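Local coordinates for protein ebony (Drosophila melanogaster, PDB 6DYS) that probably couples beta-alanine to dopamine and other biogenic amines, this chain being the C-terminal part, which probably selects the amine, of the longer, nonribosomal-peptide-synthetase-like enzyme, at residues Ala23-Lys28 / Ser122-Thr127; Phe102-Ile107 / Phe160-Ser165. All coordinates share one frame; numbering follows the deposited sequence.

Contact 1: Ala23-Lys28 / Ser122-Thr127. With HJ1 (N-[2-(3,4-dihydroxyphenyl)ethyl]-beta-alaninamide), chain C.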
ATOM      1  N   ALA A  23     -11.221   1.680   6.401  1.00 32.05           N
ATOM      2  CA  ALA A  23     -11.404   3.086   6.745  1.00 30.38           C
ATOM      3  C   ALA A  23     -10.414   3.978   6.011  1.00 34.22           C
ATOM      4  O   ALA A  23     -10.698   5.160   5.786  1.00 36.84           O
ATOM      5  CB  ALA A  23     -11.272   3.281   8.253  1.00 26.17           C
ATOM      6  N   SER A  24      -9.257   3.440   5.629  1.00 27.38           N
ATOM      7  CA  SER A  24      -8.266   4.252   4.936  1.00 30.75           C
ATOM      8  C   SER A  24      -8.534   4.339   3.440  1.00 32.27           C
ATOM      9  O   SER A  24      -8.160   5.333   2.808  1.00 29.39           O
ATOM     10  CB  SER A  24      -6.863   3.695   5.176  1.00 26.79           C
ATOM     11  OG  SER A  24      -6.374   4.094   6.446  1.00 29.83           O
ATOM     12  N   PHE A  25      -9.180   3.331   2.858  1.00 28.69           N
ATOM     13  CA  PHE A  25      -9.342   3.261   1.411  1.00 31.07           C
ATOM     14  C   PHE A  25     -10.758   3.527   0.932  1.00 32.56           C
ATOM     15  O   PHE A  25     -10.937   4.234  -0.062  1.00 32.13           O
ATOM     16  CB  PHE A  25      -8.888   1.895   0.892  1.00 29.82           C
ATOM     17  CG  PHE A  25      -7.403   1.774   0.743  1.00 33.60           C
ATOM     18  CD1 PHE A  25      -6.594   1.653   1.862  1.00 27.19           C
ATOM     19  CD2 PHE A  25      -6.809   1.803  -0.509  1.00 33.25           C
ATOM     20  CE1 PHE A  25      -5.223   1.551   1.736  1.00 30.97           C
ATOM     21  CE2 PHE A  25      -5.438   1.703  -0.641  1.00 32.77           C
ATOM     22  CZ  PHE A  25      -4.644   1.575   0.485  1.00 33.76           C
ATOM     23  N   TYR A  26     -11.767   2.979   1.607  1.00 35.98           N
ATOM     24  CA  TYR A  26     -13.139   3.138   1.149  1.00 35.00           C
ATOM     25  C   TYR A  26     -13.537   4.608   1.159  1.00 36.91           C
ATOM     26  O   TYR A  26     -13.370   5.304   2.166  1.00 33.57           O
ATOM     27  CB  TYR A  26     -14.097   2.326   2.022  1.00 33.70           C
ATOM     28  CG  TYR A  26     -15.539   2.515   1.624  1.00 41.08           C
ATOM     29  CD1 TYR A  26     -16.074   1.833   0.536  1.00 38.94           C
ATOM     30  CD2 TYR A  26     -16.361   3.397   2.315  1.00 35.81           C
ATOM     31  CE1 TYR A  26     -17.394   2.015   0.157  1.00 38.87           C
ATOM     32  CE2 TYR A  26     -17.681   3.587   1.940  1.00 40.09           C
ATOM     33  CZ  TYR A  26     -18.192   2.891   0.861  1.00 39.44           C
ATOM     34  OH  TYR A  26     -19.503   3.076   0.483  1.00 46.06           O
ATOM     35  N   ASN A  27     -14.054   5.079   0.021  1.00 37.97           N
ATOM     36  CA  ASN A  27     -14.509   6.452  -0.178  1.00 40.28           C
ATOM     37  C   ASN A  27     -13.398   7.481  -0.005  1.00 39.12           C
ATOM     38  O   ASN A  27     -13.686   8.677   0.131  1.00 40.45           O
ATOM     39  CB  ASN A  27     -15.675   6.809   0.757  1.00 38.69           C
ATOM     40  CG  ASN A  27     -17.023   6.538   0.132  1.00 48.63           C
ATOM     41  OD1 ASN A  27     -17.120   6.230  -1.058  1.00 44.43           O
ATOM     42  ND2 ASN A  27     -18.080   6.666   0.928  1.00 53.26           N
ATOM     43  N   LYS A  28     -12.135   7.056  -0.010  1.00 33.35           N
ATOM     44  CA  LYS A  28     -11.031   7.981   0.221  1.00 35.50           C
ATOM     45  C   LYS A  28      -9.912   7.763  -0.791  1.00 27.58           C
ATOM     46  O   LYS A  28      -9.172   8.698  -1.117  1.00 35.10           O
ATOM     47  CB  LYS A  28     -10.514   7.835   1.653  1.00 35.51           C
ATOM     48  CG  LYS A  28     -11.487   8.386   2.690  1.00 40.31           C
ATOM     49  CD  LYS A  28     -11.296   7.771   4.065  1.00 41.52           C
ATOM     50  CE  LYS A  28     -10.277   8.522   4.904  1.00 44.75           C
ATOM     51  NZ  LYS A  28     -10.379   8.152   6.358  1.00 42.68           N
ATOM     52  N   SER A 122       5.940  -2.667  -0.511  1.00 18.58           N
ATOM     53  CA  SER A 122       5.022  -2.007   0.413  1.00 21.17           C
ATOM     54  C   SER A 122       3.740  -1.741  -0.365  1.00 28.26           C
ATOM     55  O   SER A 122       3.626  -0.736  -1.072  1.00 28.98           O
ATOM     56  CB  SER A 122       5.636  -0.727   0.970  1.00 20.45           C
ATOM     57  OG  SER A 122       4.689   0.016   1.724  1.00 26.80           O
ATOM     58  N   PHE A 123       2.771  -2.652  -0.260  1.00 19.03           N
ATOM     59  CA  PHE A 123       1.617  -2.592  -1.148  1.00 32.43           C
ATOM     60  C   PHE A 123       0.379  -1.974  -0.510  1.00 26.20           C
ATOM     61  O   PHE A 123      -0.496  -1.497  -1.238  1.00 27.48           O
ATOM     62  CB  PHE A 123       1.288  -3.990  -1.696  1.00 28.99           C
ATOM     63  CG  PHE A 123       0.665  -4.925  -0.692  1.00 28.68           C
ATOM     64  CD1 PHE A 123      -0.708  -5.098  -0.649  1.00 27.63           C
ATOM     65  CD2 PHE A 123       1.454  -5.667   0.174  1.00 28.00           C
ATOM     66  CE1 PHE A 123      -1.290  -5.966   0.255  1.00 23.48           C
ATOM     67  CE2 PHE A 123       0.881  -6.545   1.081  1.00 27.39           C
ATOM     68  CZ  PHE A 123      -0.496  -6.695   1.118  1.00 27.25           C
ATOM     69  N   MET A 124       0.287  -1.952   0.813  1.00 29.51           N
ATOM     70  CA  MET A 124      -0.840  -1.310   1.470  1.00 26.09           C
ATOM     71  C   MET A 124      -0.372  -0.720   2.784  1.00 27.85           C
ATOM     72  O   MET A 124       0.437  -1.320   3.498  1.00 26.13           O
ATOM     73  CB  MET A 124      -2.002  -2.282   1.712  1.00 29.94           C
ATOM     74  CG  MET A 124      -2.891  -2.473   0.490  1.00 38.79           C
ATOM     75  SD  MET A 124      -4.620  -2.773   0.875  1.00 38.00           S
ATOM     76  CE  MET A 124      -4.743  -4.515   0.495  1.00 30.60           C
ATOM     77  N   MET A 125      -0.883   0.467   3.082  1.00 28.76           N
ATOM     78  CA  MET A 125      -0.608   1.164   4.323  1.00 25.92           C
ATOM     79  C   MET A 125      -1.890   1.872   4.729  1.00 24.13           C
ATOM     80  O   MET A 125      -2.633   2.355   3.871  1.00 28.50           O
ATOM     81  CB  MET A 125       0.549   2.155   4.154  1.00 29.27           C
ATOM     82  CG  MET A 125       1.357   2.410   5.406  1.00 30.42           C
ATOM     83  SD  MET A 125       2.817   3.424   5.078  1.00 36.11           S
ATOM     84  CE  MET A 125       4.110   2.188   5.032  1.00 21.75           C
ATOM     85  N   GLY A 126      -2.163   1.900   6.028  1.00 23.17           N
ATOM     86  CA  GLY A 126      -3.377   2.521   6.527  1.00 21.38           C
ATOM     87  C   GLY A 126      -3.194   3.018   7.945  1.00 22.34           C
ATOM     88  O   GLY A 126      -2.340   2.536   8.697  1.00 20.73           O
ATOM     89  N   THR A 127      -4.009   4.002   8.303  1.00 24.91           N
ATOM     90  CA  THR A 127      -4.037   4.539   9.653  1.00 22.37           C
ATOM     91  C   THR A 127      -5.479   4.597  10.130  1.00 22.44           C
ATOM     92  O   THR A 127      -6.413   4.673   9.326  1.00 23.76           O
ATOM     93  CB  THR A 127      -3.400   5.928   9.713  1.00 20.23           C
ATOM     94  OG1 THR A 127      -3.978   6.745   8.692  1.00 24.77           O
ATOM     95  CG2 THR A 127      -1.907   5.826   9.468  1.00 17.08           C
TER
HETATM   96  C02 HJ1 C 902       1.668   3.388   0.065  1.00 36.39           C
HETATM   97  C03 HJ1 C 902       0.976   2.387  -0.853  1.00 30.39           C
HETATM   98  C04 HJ1 C 902      -0.480   2.070  -0.364  1.00 35.41           C
HETATM   99  C07 HJ1 C 902      -1.348   2.111  -2.760  1.00 42.48           C
HETATM  100  C08 HJ1 C 902      -1.751   0.800  -3.525  1.00 33.39           C
HETATM  101  C09 HJ1 C 902      -3.208   0.622  -3.633  1.00 33.77           C
HETATM  102  C10 HJ1 C 902      -3.772  -0.652  -3.462  1.00 31.12           C
HETATM  103  C11 HJ1 C 902      -5.164  -0.831  -3.568  1.00 33.78           C
HETATM  104  C12 HJ1 C 902      -5.980   0.249  -3.837  1.00 33.30           C
HETATM  105  C14 HJ1 C 902      -5.410   1.528  -4.006  1.00 28.59           C
HETATM  106  C16 HJ1 C 902      -4.018   1.702  -3.900  1.00 32.70           C
HETATM  107  N01 HJ1 C 902       3.130   3.222   0.048  1.00 29.56           N
HETATM  108  N06 HJ1 C 902      -1.584   1.940  -1.327  1.00 38.12           N
HETATM  109  O05 HJ1 C 902      -0.700   1.935   0.765  1.00 34.25           O
HETATM  110  O13 HJ1 C 902      -7.407   0.055  -3.942  1.00 31.06           O
HETATM  111  O15 HJ1 C 902      -6.283   2.737  -4.304  1.00 24.69           O
HETATM  112  O   HOH W   1      -4.526   6.503   5.465  1.00 35.82           O
HETATM  113  O   HOH W   2      -8.356   6.719   7.583  1.00 36.51           O
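The last turn of helix 14-25 brings Ser24 against Gly126 of strand 119-127, their CA atoms 5.4 Å apart, before the chain leaves the helical conformation at Tyr26. Ser24 directs its CB at the strand, and with OG anti to its own carbonyl carbon (chi1 -80°) the hydroxyl receives the backbone N-H of Thr127, N to OG 3.0 Å. The same OG lies 3.4 Å from Gly126 CA, where any side chain would press tightly on it. A water joins Ser24 OG to Thr127 OG1, which is also hydrogen-bonded to Asn136 of helix 133-153. Lys28 folds back so that NZ donates to Ala23 O at 3.1 Å, its charge near the carbonyl end of the helix, probably a favourable place.

Phe123 and Met124 both face Leu77 of strand 71-80, a classic beta bulge; its position in the central sheet, beside the bound beta-alanyl-dopamine (HJ1), is consistent with a GNAT-like acyltransferase fold. Past the bulge, Met125 N gives a weak, bent bond (120° at the hydrogen) to HJ1 O05, 2.7 Å away. Phe25 wedges between strand and ligand: CE1 meets Met125 O edge-on at 3.5 Å, CE2 lies 3.4 Å from HJ1 C14 on the catechol, and Met124 SD lies 4.7 Å from the ring centroid, 23° off the normal, a Met-aromatic contact. An alanine in place of Phe25 would probably take away the ring edge that meets the catechol and leave Met124 SD without its aromatic partner.

Contact 2: Phe102-Ile107 / Phe160-Ser165. With HJ1 (N-[2-(3,4-dihydroxyphenyl)ethyl]-beta-alaninamide), chain C.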
ATOM      1  N   PHE A 102       0.335  -2.446 -14.285  1.00 19.08           N
ATOM      2  CA  PHE A 102       0.749  -1.648 -15.438  1.00 17.20           C
ATOM      3  C   PHE A 102       1.858  -0.670 -15.054  1.00 24.25           C
ATOM      4  O   PHE A 102       2.827  -0.481 -15.805  1.00 19.76           O
ATOM      5  CB  PHE A 102      -0.482  -0.920 -15.999  1.00 18.45           C
ATOM      6  CG  PHE A 102      -0.175   0.155 -17.012  1.00 22.28           C
ATOM      7  CD1 PHE A 102       0.125   1.453 -16.608  1.00 23.61           C
ATOM      8  CD2 PHE A 102      -0.247  -0.117 -18.371  1.00 20.76           C
ATOM      9  CE1 PHE A 102       0.393   2.448 -17.545  1.00 22.45           C
ATOM     10  CE2 PHE A 102       0.020   0.867 -19.308  1.00 24.44           C
ATOM     11  CZ  PHE A 102       0.335   2.155 -18.896  1.00 25.93           C
ATOM     12  N   CYS A 103       1.740  -0.051 -13.877  1.00 17.32           N
ATOM     13  CA  CYS A 103       2.777   0.865 -13.414  1.00 14.33           C
ATOM     14  C   CYS A 103       4.017   0.116 -12.944  1.00 19.60           C
ATOM     15  O   CYS A 103       5.145   0.541 -13.217  1.00 20.33           O
ATOM     16  CB  CYS A 103       2.239   1.743 -12.285  1.00 16.68           C
ATOM     17  SG  CYS A 103       0.832   2.777 -12.743  1.00 18.61           S
ATOM     18  N   GLU A 104       3.834  -0.990 -12.227  1.00 17.42           N
ATOM     19  CA  GLU A 104       4.950  -1.632 -11.546  1.00 19.03           C
ATOM     20  C   GLU A 104       5.631  -2.694 -12.389  1.00 18.91           C
ATOM     21  O   GLU A 104       6.862  -2.800 -12.360  1.00 19.33           O
ATOM     22  CB  GLU A 104       4.477  -2.275 -10.241  1.00 16.06           C
ATOM     23  CG  GLU A 104       4.082  -1.285  -9.181  1.00 21.25           C
ATOM     24  CD  GLU A 104       3.350  -1.928  -8.011  1.00 23.07           C
ATOM     25  OE1 GLU A 104       3.025  -3.135  -8.094  1.00 20.32           O
ATOM     26  OE2 GLU A 104       3.106  -1.220  -7.005  1.00 24.81           O
ATOM     27  N   GLY A 105       4.843  -3.488 -13.118  1.00 15.50           N
ATOM     28  CA  GLY A 105       5.321  -4.671 -13.790  1.00 17.94           C
ATOM     29  C   GLY A 105       6.550  -4.439 -14.640  1.00 18.45           C
ATOM     30  O   GLY A 105       7.614  -5.012 -14.384  1.00 17.19           O
ATOM     31  N   PRO A 106       6.425  -3.594 -15.676  1.00 21.16           N
ATOM     32  CA  PRO A 106       7.585  -3.313 -16.547  1.00 20.20           C
ATOM     33  C   PRO A 106       8.842  -2.916 -15.797  1.00 19.72           C
ATOM     34  O   PRO A 106       9.929  -3.416 -16.110  1.00 21.21           O
ATOM     35  CB  PRO A 106       7.075  -2.169 -17.435  1.00 16.68           C
ATOM     36  CG  PRO A 106       5.599  -2.424 -17.542  1.00 22.58           C
ATOM     37  CD  PRO A 106       5.190  -2.959 -16.184  1.00 21.21           C
ATOM     38  N   ILE A 107       8.718  -2.035 -14.801  1.00 21.86           N
ATOM     39  CA  ILE A 107       9.888  -1.548 -14.079  1.00 21.30           C
ATOM     40  C   ILE A 107      10.443  -2.630 -13.167  1.00 21.63           C
ATOM     41  O   ILE A 107      11.660  -2.853 -13.110  1.00 19.97           O
ATOM     42  CB  ILE A 107       9.516  -0.281 -13.293  1.00 24.43           C
ATOM     43  CG1 ILE A 107       9.304   0.888 -14.254  1.00 31.16           C
ATOM     44  CG2 ILE A 107      10.560   0.028 -12.251  1.00 22.12           C
ATOM     45  CD1 ILE A 107       8.632   2.073 -13.618  1.00 30.04           C
ATOM     46  N   PHE A 160       9.810  -1.110  -2.578  1.00 18.41           N
ATOM     47  CA  PHE A 160       9.105  -0.843  -3.824  1.00 15.91           C
ATOM     48  C   PHE A 160       7.650  -0.541  -3.500  1.00 19.26           C
ATOM     49  O   PHE A 160       7.009  -1.297  -2.762  1.00 19.08           O
ATOM     50  CB  PHE A 160       9.212  -2.062  -4.741  1.00 18.17           C
ATOM     51  CG  PHE A 160       8.735  -1.843  -6.143  1.00 15.71           C
ATOM     52  CD1 PHE A 160       9.224  -0.802  -6.907  1.00 16.45           C
ATOM     53  CD2 PHE A 160       7.823  -2.722  -6.715  1.00 19.81           C
ATOM     54  CE1 PHE A 160       8.801  -0.629  -8.210  1.00 17.18           C
ATOM     55  CE2 PHE A 160       7.390  -2.551  -8.017  1.00 21.01           C
ATOM     56  CZ  PHE A 160       7.881  -1.501  -8.768  1.00 18.50           C
ATOM     57  N   THR A 161       7.131   0.558  -4.038  1.00 16.75           N
ATOM     58  CA  THR A 161       5.745   0.905  -3.759  1.00 21.58           C
ATOM     59  C   THR A 161       5.235   1.840  -4.848  1.00 19.75           C
ATOM     60  O   THR A 161       6.015   2.541  -5.500  1.00 22.58           O
ATOM     61  CB  THR A 161       5.599   1.551  -2.368  1.00 20.73           C
ATOM     62  OG1 THR A 161       4.216   1.615  -1.998  1.00 16.34           O
ATOM     63  CG2 THR A 161       6.186   2.954  -2.345  1.00 17.15           C
ATOM     64  N   THR A 162       3.921   1.822  -5.052  1.00 19.10           N
ATOM     65  CA  THR A 162       3.237   2.796  -5.896  1.00 20.95           C
ATOM     66  C   THR A 162       2.378   3.677  -5.003  1.00 18.43           C
ATOM     67  O   THR A 162       1.461   3.185  -4.337  1.00 19.77           O
ATOM     68  CB  THR A 162       2.374   2.120  -6.960  1.00 17.61           C
ATOM     69  OG1 THR A 162       3.187   1.217  -7.705  1.00 18.47           O
ATOM     70  CG2 THR A 162       1.800   3.149  -7.917  1.00 17.18           C
ATOM     71  N   ASN A 163       2.680   4.966  -4.978  1.00 18.51           N
ATOM     72  CA  ASN A 163       1.944   5.907  -4.153  1.00 21.15           C
ATOM     73  C   ASN A 163       0.920   6.615  -5.023  1.00 18.25           C
ATOM     74  O   ASN A 163       1.261   7.158  -6.079  1.00 16.48           O
ATOM     75  CB  ASN A 163       2.890   6.900  -3.478  1.00 16.25           C
ATOM     76  CG  ASN A 163       3.729   6.246  -2.390  1.00 18.17           C
ATOM     77  OD1 ASN A 163       3.204   5.549  -1.528  1.00 19.47           O
ATOM     78  ND2 ASN A 163       5.034   6.463  -2.432  1.00 16.11           N
ATOM     79  N   THR A 164      -0.337   6.589  -4.579  1.00 13.69           N
ATOM     80  CA  THR A 164      -1.454   7.064  -5.374  1.00 21.01           C
ATOM     81  C   THR A 164      -2.173   8.253  -4.758  1.00 20.11           C
ATOM     82  O   THR A 164      -3.150   8.731  -5.345  1.00 17.33           O
ATOM     83  CB  THR A 164      -2.456   5.924  -5.607  1.00 18.75           C
ATOM     84  OG1 THR A 164      -2.881   5.398  -4.346  1.00 18.28           O
ATOM     85  CG2 THR A 164      -1.815   4.812  -6.422  1.00 16.09           C
ATOM     86  N   SER A 165      -1.731   8.739  -3.599  1.00 17.17           N
ATOM     87  CA  SER A 165      -2.279   9.961  -3.033  1.00 20.51           C
ATOM     88  C   SER A 165      -1.187  11.019  -2.920  1.00 19.72           C
ATOM     89  O   SER A 165      -0.002  10.683  -2.828  1.00 17.44           O
ATOM     90  CB  SER A 165      -2.901   9.717  -1.650  1.00 15.91           C
ATOM     91  OG  SER A 165      -1.913   9.629  -0.636  1.00 21.68           O
TER
HETATM   92  C02 HJ1 C 902       1.668   3.388   0.065  1.00 36.39           C
HETATM   93  C03 HJ1 C 902       0.976   2.387  -0.853  1.00 30.39           C
HETATM   94  C04 HJ1 C 902      -0.480   2.070  -0.364  1.00 35.41           C
HETATM   95  C07 HJ1 C 902      -1.348   2.111  -2.760  1.00 42.48           C
HETATM   96  C08 HJ1 C 902      -1.751   0.800  -3.525  1.00 33.39           C
HETATM   97  C09 HJ1 C 902      -3.208   0.622  -3.633  1.00 33.77           C
HETATM   98  C10 HJ1 C 902      -3.772  -0.652  -3.462  1.00 31.12           C
HETATM   99  C11 HJ1 C 902      -5.164  -0.831  -3.568  1.00 33.78           C
HETATM  100  C12 HJ1 C 902      -5.980   0.249  -3.837  1.00 33.30           C
HETATM  101  C14 HJ1 C 902      -5.410   1.528  -4.006  1.00 28.59           C
HETATM  102  C16 HJ1 C 902      -4.018   1.702  -3.900  1.00 32.70           C
HETATM  103  N01 HJ1 C 902       3.130   3.222   0.048  1.00 29.56           N
HETATM  104  N06 HJ1 C 902      -1.584   1.940  -1.327  1.00 38.12           N
HETATM  105  O05 HJ1 C 902      -0.700   1.935   0.765  1.00 34.25           O
HETATM  106  O13 HJ1 C 902      -7.407   0.055  -3.942  1.00 31.06           O
HETATM  107  O15 HJ1 C 902      -6.283   2.737  -4.304  1.00 24.69           O
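Glu104 of helix 93-111 reaches Thr162 of strand 158-163 through a buried hydrogen bond, Thr162 OG1 donating to Glu104 OE2 at 2.5 Å. The hydroxyl comes to the anti side of the carboxylate, somewhat out of its plane. The side chain runs extended beyond CG (chi2 168°), which carries the carboxylate across to the strand; His121 NE2 is a second hydrogen-bond partner of OE2, so two groups grip one oxygen.

Apolar packing flanks this bond. The Phe160 ring crosses the Glu104 stem at a slant, CE2 3.7 Å from Glu104 CB, with ring and carboxylate planes 47° apart, and Ile107 CG2 approaches Phe160 CE1 more loosely, at 4.5 Å.

Polar groups of the strand hold one end of the ligand, which Glu32 also bonds. HJ1 N01 donates to Thr161 OG1 and to Asn163 OD1, both at 2.8 Å, gripping the amine of the beta-alanyl end. Thr161 OG1 is itself bonded to Ser122 O, and Asn163 ND2 to His209.

Helix segment 102-107 and strand segment 160-163 run roughly antiparallel (150°), their axes 9.3 Å apart at closest approach, while Val208 of strand 205-212 and Leu181 of strand 178-184 pack against the helix from the neighbouring part of the sheet.

In the fold
From the N terminus, helix 14-25 ends at the first segment of contact 1, which closes a long loop on strand 119-127. Inside that loop lies helix 93-111, which carries the first segment of contact 2 and leads straight into strand 119-127; its partner, strand 158-163, comes only after helix 133-153. The two contacts therefore cross rather than nest. They meet in the sheet, where strands 119-127 and 158-163 are parallel neighbours, linked by Ser122 N to Phe160 O at 2.8 Å. With centres about 16 Å apart, they tie helices 14-25 and 93-111 to adjoining strands, and HJ1 touches both.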